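Local coordinates for protein cryptochrome DASH (Arabidopsis thaliana, PDB 2J4D) that binds FAD and a methenyltetrahydrofolate light antenna, repairs cyclobutane pyrimidine dimers in single-stranded DNA, and may also serve as a blue-light photoreceptor, at residues Asp377-Glu382 / Phe388-Gly393; Ser384-Met389 / Ala465-Gln470. All blocks are in the same frame, centred on the assembly; numbering follows the deposited sequence.

Contact 1: Asp377-Glu382 / Phe388-Gly393. With FAD (flavin-adenine dinucleotide), chain C.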
loop_
_atom_site.group_PDB
_atom_site.type_symbol
_atom_site.label_atom_id
_atom_site.label_comp_id
_atom_site.label_asym_id
_atom_site.label_seq_id
_atom_site.Cartn_x
_atom_site.Cartn_y
_atom_site.Cartn_z
ATOM N N ASP A 377 9.776 -20.792 4.151
ATOM C CA ASP A 377 8.528 -21.124 4.833
ATOM C C ASP A 377 8.088 -20.138 5.899
ATOM O O ASP A 377 6.903 -19.808 5.987
ATOM C CB ASP A 377 8.600 -22.539 5.436
ATOM C CG ASP A 377 8.803 -23.614 4.378
ATOM O OD1 ASP A 377 8.397 -23.382 3.215
ATOM O OD2 ASP A 377 9.356 -24.692 4.704
ATOM N N ALA A 378 9.031 -19.669 6.709
ATOM C CA ALA A 378 8.711 -18.712 7.759
ATOM C C ALA A 378 8.131 -17.441 7.133
ATOM O O ALA A 378 7.151 -16.886 7.622
ATOM C CB ALA A 378 9.968 -18.379 8.571
ATOM N N ASN A 379 8.748 -16.979 6.054
ATOM C CA ASN A 379 8.264 -15.776 5.387
ATOM C C ASN A 379 6.875 -15.978 4.790
ATOM O O ASN A 379 6.001 -15.125 4.943
ATOM C CB ASN A 379 9.263 -15.335 4.309
ATOM C CG ASN A 379 10.326 -14.389 4.853
ATOM O OD1 ASN A 379 10.045 -13.224 5.143
ATOM N ND2 ASN A 379 11.551 -14.891 5.007
ATOM N N MET A 380 6.653 -17.115 4.136
ATOM C CA MET A 380 5.348 -17.367 3.531
ATOM C C MET A 380 4.273 -17.535 4.600
ATOM O O MET A 380 3.110 -17.184 4.390
ATOM C CB MET A 380 5.405 -18.603 2.628
ATOM C CG MET A 380 6.393 -18.469 1.468
ATOM S SD MET A 380 6.182 -16.932 0.520
ATOM C CE MET A 380 4.524 -17.214 -0.179
ATOM N N LYS A 381 4.660 -18.067 5.756
ATOM C CA LYS A 381 3.697 -18.237 6.835
ATOM C C LYS A 381 3.398 -16.853 7.426
ATOM O O LYS A 381 2.257 -16.551 7.774
ATOM C CB LYS A 381 4.254 -19.173 7.914
ATOM C CG LYS A 381 3.210 -19.630 8.932
ATOM C CD LYS A 381 3.769 -20.670 9.902
ATOM C CE LYS A 381 4.208 -21.956 9.185
ATOM N NZ LYS A 381 3.092 -22.718 8.537
ATOM N N GLU A 382 4.422 -16.008 7.536
ATOM C CA GLU A 382 4.210 -14.660 8.067
ATOM C C GLU A 382 3.176 -13.952 7.191
ATOM O O GLU A 382 2.237 -13.320 7.680
ATOM C CB GLU A 382 5.515 -13.847 8.063
ATOM C CG GLU A 382 5.319 -12.431 8.631
ATOM C CD GLU A 382 6.575 -11.578 8.621
ATOM O OE1 GLU A 382 7.677 -12.120 8.410
ATOM O OE2 GLU A 382 6.455 -10.353 8.838
ATOM N N PHE A 388 1.608 -9.317 5.869
ATOM C CA PHE A 388 2.816 -8.507 5.730
ATOM C C PHE A 388 4.041 -9.416 5.644
ATOM O O PHE A 388 4.011 -10.555 6.114
ATOM C CB PHE A 388 2.971 -7.572 6.940
ATOM C CG PHE A 388 4.126 -6.605 6.825
ATOM C CD1 PHE A 388 3.964 -5.380 6.185
ATOM C CD2 PHE A 388 5.383 -6.930 7.336
ATOM C CE1 PHE A 388 5.035 -4.487 6.048
ATOM C CE2 PHE A 388 6.466 -6.041 7.205
ATOM C CZ PHE A 388 6.286 -4.818 6.557
ATOM N N MET A 389 5.101 -8.913 5.018
ATOM C CA MET A 389 6.368 -9.636 4.909
ATOM C C MET A 389 7.433 -8.557 4.813
ATOM O O MET A 389 7.206 -7.524 4.171
ATOM C CB MET A 389 6.418 -10.522 3.660
ATOM C CG MET A 389 7.661 -11.425 3.611
ATOM S SD MET A 389 7.862 -12.381 2.093
ATOM C CE MET A 389 6.286 -13.292 2.022
ATOM N N SER A 390 8.578 -8.777 5.459
ATOM C CA SER A 390 9.662 -7.793 5.420
ATOM C C SER A 390 10.159 -7.661 3.990
ATOM O O SER A 390 10.012 -8.586 3.191
ATOM C CB SER A 390 10.842 -8.222 6.305
ATOM O OG SER A 390 11.477 -9.368 5.768
ATOM N N ASN A 391 10.753 -6.513 3.675
ATOM C CA ASN A 391 11.279 -6.290 2.336
ATOM C C ASN A 391 12.329 -7.357 1.997
ATOM O O ASN A 391 12.370 -7.874 0.880
ATOM C CB ASN A 391 11.906 -4.899 2.244
ATOM C CG ASN A 391 12.539 -4.641 0.887
ATOM O OD1 ASN A 391 11.872 -4.713 -0.147
ATOM N ND2 ASN A 391 13.835 -4.353 0.883
ATOM N N ARG A 392 13.181 -7.680 2.966
ATOM C CA ARG A 392 14.218 -8.691 2.760
ATOM C C ARG A 392 13.558 -10.035 2.427
ATOM O O ARG A 392 13.963 -10.725 1.497
ATOM C CB ARG A 392 15.081 -8.805 4.026
ATOM C CG ARG A 392 16.096 -9.945 4.042
ATOM C CD ARG A 392 17.048 -9.890 2.859
ATOM N NE ARG A 392 17.532 -8.533 2.612
ATOM C CZ ARG A 392 18.407 -8.219 1.660
ATOM N NH1 ARG A 392 18.898 -9.167 0.873
ATOM N NH2 ARG A 392 18.780 -6.953 1.481
ATOM N N GLY A 393 12.522 -10.390 3.179
ATOM C CA GLY A 393 11.831 -11.643 2.928
ATOM C C GLY A 393 11.192 -11.705 1.553
ATOM O O GLY A 393 11.268 -12.735 0.870
HETATM P PA FAD C . 10.378 0.660 4.922
HETATM O O1A FAD C . 10.055 1.275 6.225
HETATM O O2A FAD C . 11.708 0.044 4.705
HETATM O O5B FAD C . 10.162 1.732 3.741
HETATM C C5B FAD C . 9.336 2.899 3.949
HETATM C C4B FAD C . 8.366 3.014 2.768
HETATM O O4B FAD C . 9.127 3.110 1.565
HETATM C C3B FAD C . 7.444 1.816 2.571
HETATM O O3B FAD C . 6.327 1.835 3.444
HETATM C C2B FAD C . 7.112 1.946 1.116
HETATM O O2B FAD C . 6.009 2.775 0.825
HETATM C C1B FAD C . 8.434 2.438 0.501
HETATM N N9A FAD C . 9.314 1.380 -0.037
HETATM C C8A FAD C . 10.387 0.773 0.587
HETATM N N7A FAD C . 10.974 -0.137 -0.179
HETATM C C5A FAD C . 10.258 -0.120 -1.356
HETATM C C6A FAD C . 10.385 -0.863 -2.554
HETATM N N6A FAD C . 11.322 -1.774 -2.777
HETATM N N1A FAD C . 9.474 -0.601 -3.563
HETATM C C2A FAD C . 8.486 0.336 -3.376
HETATM N N3A FAD C . 8.309 1.078 -2.256
HETATM C C4A FAD C . 9.209 0.805 -1.274
HETATM N N1 FAD C . 5.518 -2.440 -1.302
HETATM C C2 FAD C . 4.223 -1.967 -1.313
HETATM O O2 FAD C . 3.944 -0.885 -0.831
HETATM N N3 FAD C . 3.227 -2.768 -1.896
HETATM C C4 FAD C . 3.465 -4.017 -2.464
HETATM O O4 FAD C . 2.537 -4.681 -2.962
HETATM C C4X FAD C . 4.798 -4.496 -2.448
HETATM N N5 FAD C . 5.130 -5.745 -2.995
HETATM C C5X FAD C . 6.461 -6.159 -3.077
HETATM C C6 FAD C . 6.800 -7.350 -3.733
HETATM C C7 FAD C . 8.137 -7.800 -3.834
HETATM C C7M FAD C . 8.435 -9.091 -4.558
HETATM C C8 FAD C . 9.176 -6.998 -3.237
HETATM C C8M FAD C . 10.641 -7.401 -3.293
HETATM C C9 FAD C . 8.847 -5.799 -2.576
HETATM C C9A FAD C . 7.495 -5.353 -2.480
HETATM N N10 FAD C . 7.133 -4.144 -1.814
HETATM C C10 FAD C . 5.801 -3.676 -1.853
HETATM C "C1'" FAD C . 8.193 -3.161 -1.416
HETATM C "C2'" FAD C . 8.735 -3.269 0.024
HETATM O "O2'" FAD C . 9.121 -4.606 0.291
HETATM C "C3'" FAD C . 7.660 -2.834 1.018
HETATM O "O3'" FAD C . 7.202 -1.501 0.719
HETATM C "C4'" FAD C . 8.120 -2.800 2.486
HETATM O "O4'" FAD C . 8.513 -4.106 2.914
HETATM C "C5'" FAD C . 6.974 -2.294 3.352
HETATM O "O5'" FAD C . 7.386 -2.232 4.719
HETATM P P FAD C . 7.936 -0.948 5.453
HETATM O O1P FAD C . 6.847 0.039 5.373
HETATM O O2P FAD C . 8.341 -1.321 6.836
HETATM O O3P FAD C . 9.284 -0.512 4.736
HETATM O O HOH W 1 9.495 -11.149 6.881
#
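The FAD pocket has part of its wall in 388-393, and Asn-379, Met-380 and Glu-382 of helix 374-386 pack against that segment. Asn-379 OD1 lies 3.3 Å from Gly-393 CA and also touches Met-389 CG, the two side chains crossing at about a right angle. The polar link is a water, which lies 2.8 Å from Asn-379 OD1 and 2.6 Å from Glu-382 OE1 and accepts from Ser-390 N at 2.9 Å; its two protons are outnumbered by nearby acceptors, so which of them it donates to is not settled. Glu-382 OE1 is also bonded to Tyr-463 OH, and Asn-379 ND2 to Leu-375 O. Ser-390 is the N-cap of helix 391-404: its OG accepts from Gly-393 N at 3.0 Å with an N-H...O angle of 155°. Glu-382 is fully extended (chi1 -179°, chi2 -179°), which carries OE2 to the edge of the Phe-388 ring, in its plane, 3.9 Å from CD2. The same ring presents CZ to FAD O5' at 3.4 Å. Met-389 bends at chi3, and its CE lies 3.9 Å from Met-380 SD.

Contact 2: Ser384-Met389 / Ala465-Gln470. With FAD (flavin-adenine dinucleotide), chain C.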
loop_
_atom_site.group_PDB
_atom_site.type_symbol
_atom_site.label_atom_id
_atom_site.label_comp_id
_atom_site.label_asym_id
_atom_site.label_seq_id
_atom_site.Cartn_x
_atom_site.Cartn_y
_atom_site.Cartn_z
ATOM N N SER A 384 0.757 -15.223 5.011
ATOM C CA SER A 384 -0.623 -15.700 5.088
ATOM C C SER A 384 -1.272 -15.469 6.458
ATOM O O SER A 384 -2.488 -15.410 6.570
ATOM C CB SER A 384 -0.701 -17.185 4.703
ATOM O OG SER A 384 0.121 -17.963 5.543
ATOM N N THR A 385 -0.455 -15.313 7.490
ATOM C CA THR A 385 -0.949 -15.089 8.844
ATOM C C THR A 385 -1.194 -13.619 9.179
ATOM O O THR A 385 -2.137 -13.289 9.901
ATOM C CB THR A 385 0.059 -15.624 9.897
ATOM O OG1 THR A 385 0.348 -17.001 9.625
ATOM C CG2 THR A 385 -0.502 -15.480 11.315
ATOM N N THR A 386 -0.345 -12.738 8.658
ATOM C CA THR A 386 -0.449 -11.308 8.977
ATOM C C THR A 386 -0.722 -10.372 7.798
ATOM O O THR A 386 -1.139 -9.239 8.004
ATOM C CB THR A 386 0.851 -10.810 9.632
ATOM O OG1 THR A 386 1.905 -10.897 8.668
ATOM C CG2 THR A 386 1.226 -11.675 10.856
ATOM N N GLY A 387 -0.470 -10.830 6.576
ATOM C CA GLY A 387 -0.684 -9.962 5.424
ATOM C C GLY A 387 0.497 -9.026 5.201
ATOM O O GLY A 387 0.412 -8.051 4.446
ATOM N N PHE A 388 1.608 -9.317 5.869
ATOM C CA PHE A 388 2.816 -8.507 5.730
ATOM C C PHE A 388 4.041 -9.416 5.644
ATOM O O PHE A 388 4.011 -10.555 6.114
ATOM C CB PHE A 388 2.971 -7.572 6.940
ATOM C CG PHE A 388 4.126 -6.605 6.825
ATOM C CD1 PHE A 388 3.964 -5.380 6.185
ATOM C CD2 PHE A 388 5.383 -6.930 7.336
ATOM C CE1 PHE A 388 5.035 -4.487 6.048
ATOM C CE2 PHE A 388 6.466 -6.041 7.205
ATOM C CZ PHE A 388 6.286 -4.818 6.557
ATOM N N MET A 389 5.101 -8.913 5.018
ATOM C CA MET A 389 6.368 -9.636 4.909
ATOM C C MET A 389 7.433 -8.557 4.813
ATOM O O MET A 389 7.206 -7.524 4.171
ATOM C CB MET A 389 6.418 -10.522 3.660
ATOM C CG MET A 389 7.661 -11.425 3.611
ATOM S SD MET A 389 7.862 -12.381 2.093
ATOM C CE MET A 389 6.286 -13.292 2.022
ATOM N N ALA A 465 12.572 -19.488 13.778
ATOM C CA ALA A 465 12.132 -20.154 15.008
ATOM C C ALA A 465 10.829 -19.565 15.538
ATOM O O ALA A 465 9.989 -20.277 16.096
ATOM C CB ALA A 465 13.222 -20.050 16.082
ATOM N N PHE A 466 10.665 -18.257 15.379
ATOM C CA PHE A 466 9.453 -17.604 15.841
ATOM C C PHE A 466 8.253 -18.107 15.043
ATOM O O PHE A 466 7.195 -18.392 15.608
ATOM C CB PHE A 466 9.574 -16.078 15.696
ATOM C CG PHE A 466 8.301 -15.341 15.998
ATOM C CD1 PHE A 466 7.397 -15.038 14.982
ATOM C CD2 PHE A 466 7.977 -14.995 17.308
ATOM C CE1 PHE A 466 6.186 -14.405 15.265
ATOM C CE2 PHE A 466 6.767 -14.361 17.607
ATOM C CZ PHE A 466 5.867 -14.066 16.582
ATOM N N TRP A 467 8.424 -18.230 13.729
ATOM C CA TRP A 467 7.337 -18.667 12.858
ATOM C C TRP A 467 7.161 -20.173 12.741
ATOM O O TRP A 467 6.050 -20.655 12.502
ATOM C CB TRP A 467 7.507 -18.062 11.460
ATOM C CG TRP A 467 7.140 -16.610 11.435
ATOM C CD1 TRP A 467 7.989 -15.544 11.340
ATOM C CD2 TRP A 467 5.830 -16.066 11.625
ATOM N NE1 TRP A 467 7.288 -14.366 11.472
ATOM C CE2 TRP A 467 5.960 -14.658 11.649
ATOM C CE3 TRP A 467 4.558 -16.632 11.784
ATOM C CZ2 TRP A 467 4.864 -13.805 11.826
ATOM C CZ3 TRP A 467 3.462 -15.783 11.961
ATOM C CH2 TRP A 467 3.628 -14.384 11.980
ATOM N N LEU A 468 8.251 -20.911 12.901
ATOM C CA LEU A 468 8.209 -22.364 12.806
ATOM C C LEU A 468 8.656 -22.896 14.168
ATOM O O LEU A 468 9.779 -23.372 14.326
ATOM C CB LEU A 468 9.152 -22.828 11.689
ATOM C CG LEU A 468 8.919 -22.112 10.346
ATOM C CD1 LEU A 468 9.989 -22.498 9.337
ATOM C CD2 LEU A 468 7.540 -22.457 9.815
ATOM N N GLN A 469 7.758 -22.791 15.148
ATOM C CA GLN A 469 8.031 -23.207 16.520
ATOM C C GLN A 469 8.725 -24.552 16.720
ATOM O O GLN A 469 9.389 -24.745 17.738
ATOM C CB GLN A 469 6.743 -23.166 17.355
ATOM C CG GLN A 469 5.493 -23.618 16.620
ATOM C CD GLN A 469 4.989 -22.565 15.646
ATOM O OE1 GLN A 469 4.810 -22.832 14.455
ATOM N NE2 GLN A 469 4.756 -21.358 16.153
ATOM N N GLN A 470 8.588 -25.478 15.774
ATOM C CA GLN A 470 9.241 -26.776 15.927
ATOM C C GLN A 470 10.763 -26.672 15.789
ATOM O O GLN A 470 11.468 -27.678 15.909
ATOM C CB GLN A 470 8.708 -27.798 14.910
ATOM C CG GLN A 470 9.074 -27.524 13.464
ATOM C CD GLN A 470 7.990 -26.765 12.724
ATOM O OE1 GLN A 470 7.516 -25.731 13.188
ATOM N NE2 GLN A 470 7.596 -27.276 11.563
HETATM P PA FAD C . 10.378 0.660 4.922
HETATM O O1A FAD C . 10.055 1.275 6.225
HETATM O O2A FAD C . 11.708 0.044 4.705
HETATM O O5B FAD C . 10.162 1.732 3.741
HETATM C C5B FAD C . 9.336 2.899 3.949
HETATM C C4B FAD C . 8.366 3.014 2.768
HETATM O O4B FAD C . 9.127 3.110 1.565
HETATM C C3B FAD C . 7.444 1.816 2.571
HETATM O O3B FAD C . 6.327 1.835 3.444
HETATM C C2B FAD C . 7.112 1.946 1.116
HETATM O O2B FAD C . 6.009 2.775 0.825
HETATM C C1B FAD C . 8.434 2.438 0.501
HETATM N N9A FAD C . 9.314 1.380 -0.037
HETATM C C8A FAD C . 10.387 0.773 0.587
HETATM N N7A FAD C . 10.974 -0.137 -0.179
HETATM C C5A FAD C . 10.258 -0.120 -1.356
HETATM C C6A FAD C . 10.385 -0.863 -2.554
HETATM N N6A FAD C . 11.322 -1.774 -2.777
HETATM N N1A FAD C . 9.474 -0.601 -3.563
HETATM C C2A FAD C . 8.486 0.336 -3.376
HETATM N N3A FAD C . 8.309 1.078 -2.256
HETATM C C4A FAD C . 9.209 0.805 -1.274
HETATM N N1 FAD C . 5.518 -2.440 -1.302
HETATM C C2 FAD C . 4.223 -1.967 -1.313
HETATM O O2 FAD C . 3.944 -0.885 -0.831
HETATM N N3 FAD C . 3.227 -2.768 -1.896
HETATM C C4 FAD C . 3.465 -4.017 -2.464
HETATM O O4 FAD C . 2.537 -4.681 -2.962
HETATM C C4X FAD C . 4.798 -4.496 -2.448
HETATM N N5 FAD C . 5.130 -5.745 -2.995
HETATM C C5X FAD C . 6.461 -6.159 -3.077
HETATM C C6 FAD C . 6.800 -7.350 -3.733
HETATM C C7 FAD C . 8.137 -7.800 -3.834
HETATM C C7M FAD C . 8.435 -9.091 -4.558
HETATM C C8 FAD C . 9.176 -6.998 -3.237
HETATM C C8M FAD C . 10.641 -7.401 -3.293
HETATM C C9 FAD C . 8.847 -5.799 -2.576
HETATM C C9A FAD C . 7.495 -5.353 -2.480
HETATM N N10 FAD C . 7.133 -4.144 -1.814
HETATM C C10 FAD C . 5.801 -3.676 -1.853
HETATM C "C1'" FAD C . 8.193 -3.161 -1.416
HETATM C "C2'" FAD C . 8.735 -3.269 0.024
HETATM O "O2'" FAD C . 9.121 -4.606 0.291
HETATM C "C3'" FAD C . 7.660 -2.834 1.018
HETATM O "O3'" FAD C . 7.202 -1.501 0.719
HETATM C "C4'" FAD C . 8.120 -2.800 2.486
HETATM O "O4'" FAD C . 8.513 -4.106 2.914
HETATM C "C5'" FAD C . 6.974 -2.294 3.352
HETATM O "O5'" FAD C . 7.386 -2.232 4.719
HETATM P P FAD C . 7.936 -0.948 5.453
HETATM O O1P FAD C . 6.847 0.039 5.373
HETATM O O2P FAD C . 8.341 -1.321 6.836
HETATM O O3P FAD C . 9.284 -0.512 4.736
#
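Thr-386 OG1 is engaged twice: it accepts from Phe-388 N at 3.2 Å, with an N-H...O angle of 147°, and is hydrogen-bonded to Glu-382 O one turn back in the helix. The bond to the amide two residues on defines an ST turn at the end of helix 374-386, where Gly-387 leaves the helix with positive phi. With OG1 occupied in this way, the methyl branch of Thr-386 is the part that meets Trp-467. Its chi1 of 66° sets OG1 between the backbone N and the carbonyl carbon and leaves CG2 anti to the carbonyl carbon, where CG2 comes 3.8 Å from Trp-467 CH2.

In Thr-385 the hydroxyl is bonded to Lys-381 O yet still lies near the indole, and CB and CG2 are each 4.0 Å from Trp-467 CZ3. The side chains of Thr-385 and Trp-467 approach from opposite directions, whereas Thr-386 meets the indole at a slant. Both threonines therefore touch the far end of the six-membered ring, and the interaction is van der Waals packing. The nearest CA atoms, those of Thr-385 and Trp-467, are 9.9 Å apart, so the indole bridges a wide backbone separation. Phe-466 CE1 lies 3.6 Å above one face of the indole, offset toward its rim.

The indole also meets the Tyr-463 ring with planes at about 60°. Beyond the turn, the backbone of Gly-387 is hydrogen-bonded to that of Leu-421. Within the FAD-binding domain, the contact thus joins the C-terminal end of helix 374-386, just before the chain enters the cofactor pocket, to the C-terminal end of helix 462-467.

Overall arrangement
Both contacts use helix 374-386, with centres 7 Å apart. Phe-388 and Met-389 belong to both but touch across contact 1 alone. Contact 1 lies deeper, about 16 Å from the chain's centre against about 20 Å; all its touching residues are buried, whereas Thr-385 in contact 2 is partly exposed. The buried surface is 292 Å² against 100 Å². Contact 1 is bridged by a water, and its second segment touches FAD, while contact 2 meets by van der Waals packing of threonines on an indole, with the threonine hydroxyls bonded back into helix 374-386. They meet where Glu-382 CG lies 3.5 Å from Trp-467 CZ2, and Ala-378 and Lys-381 also pack against 465-470.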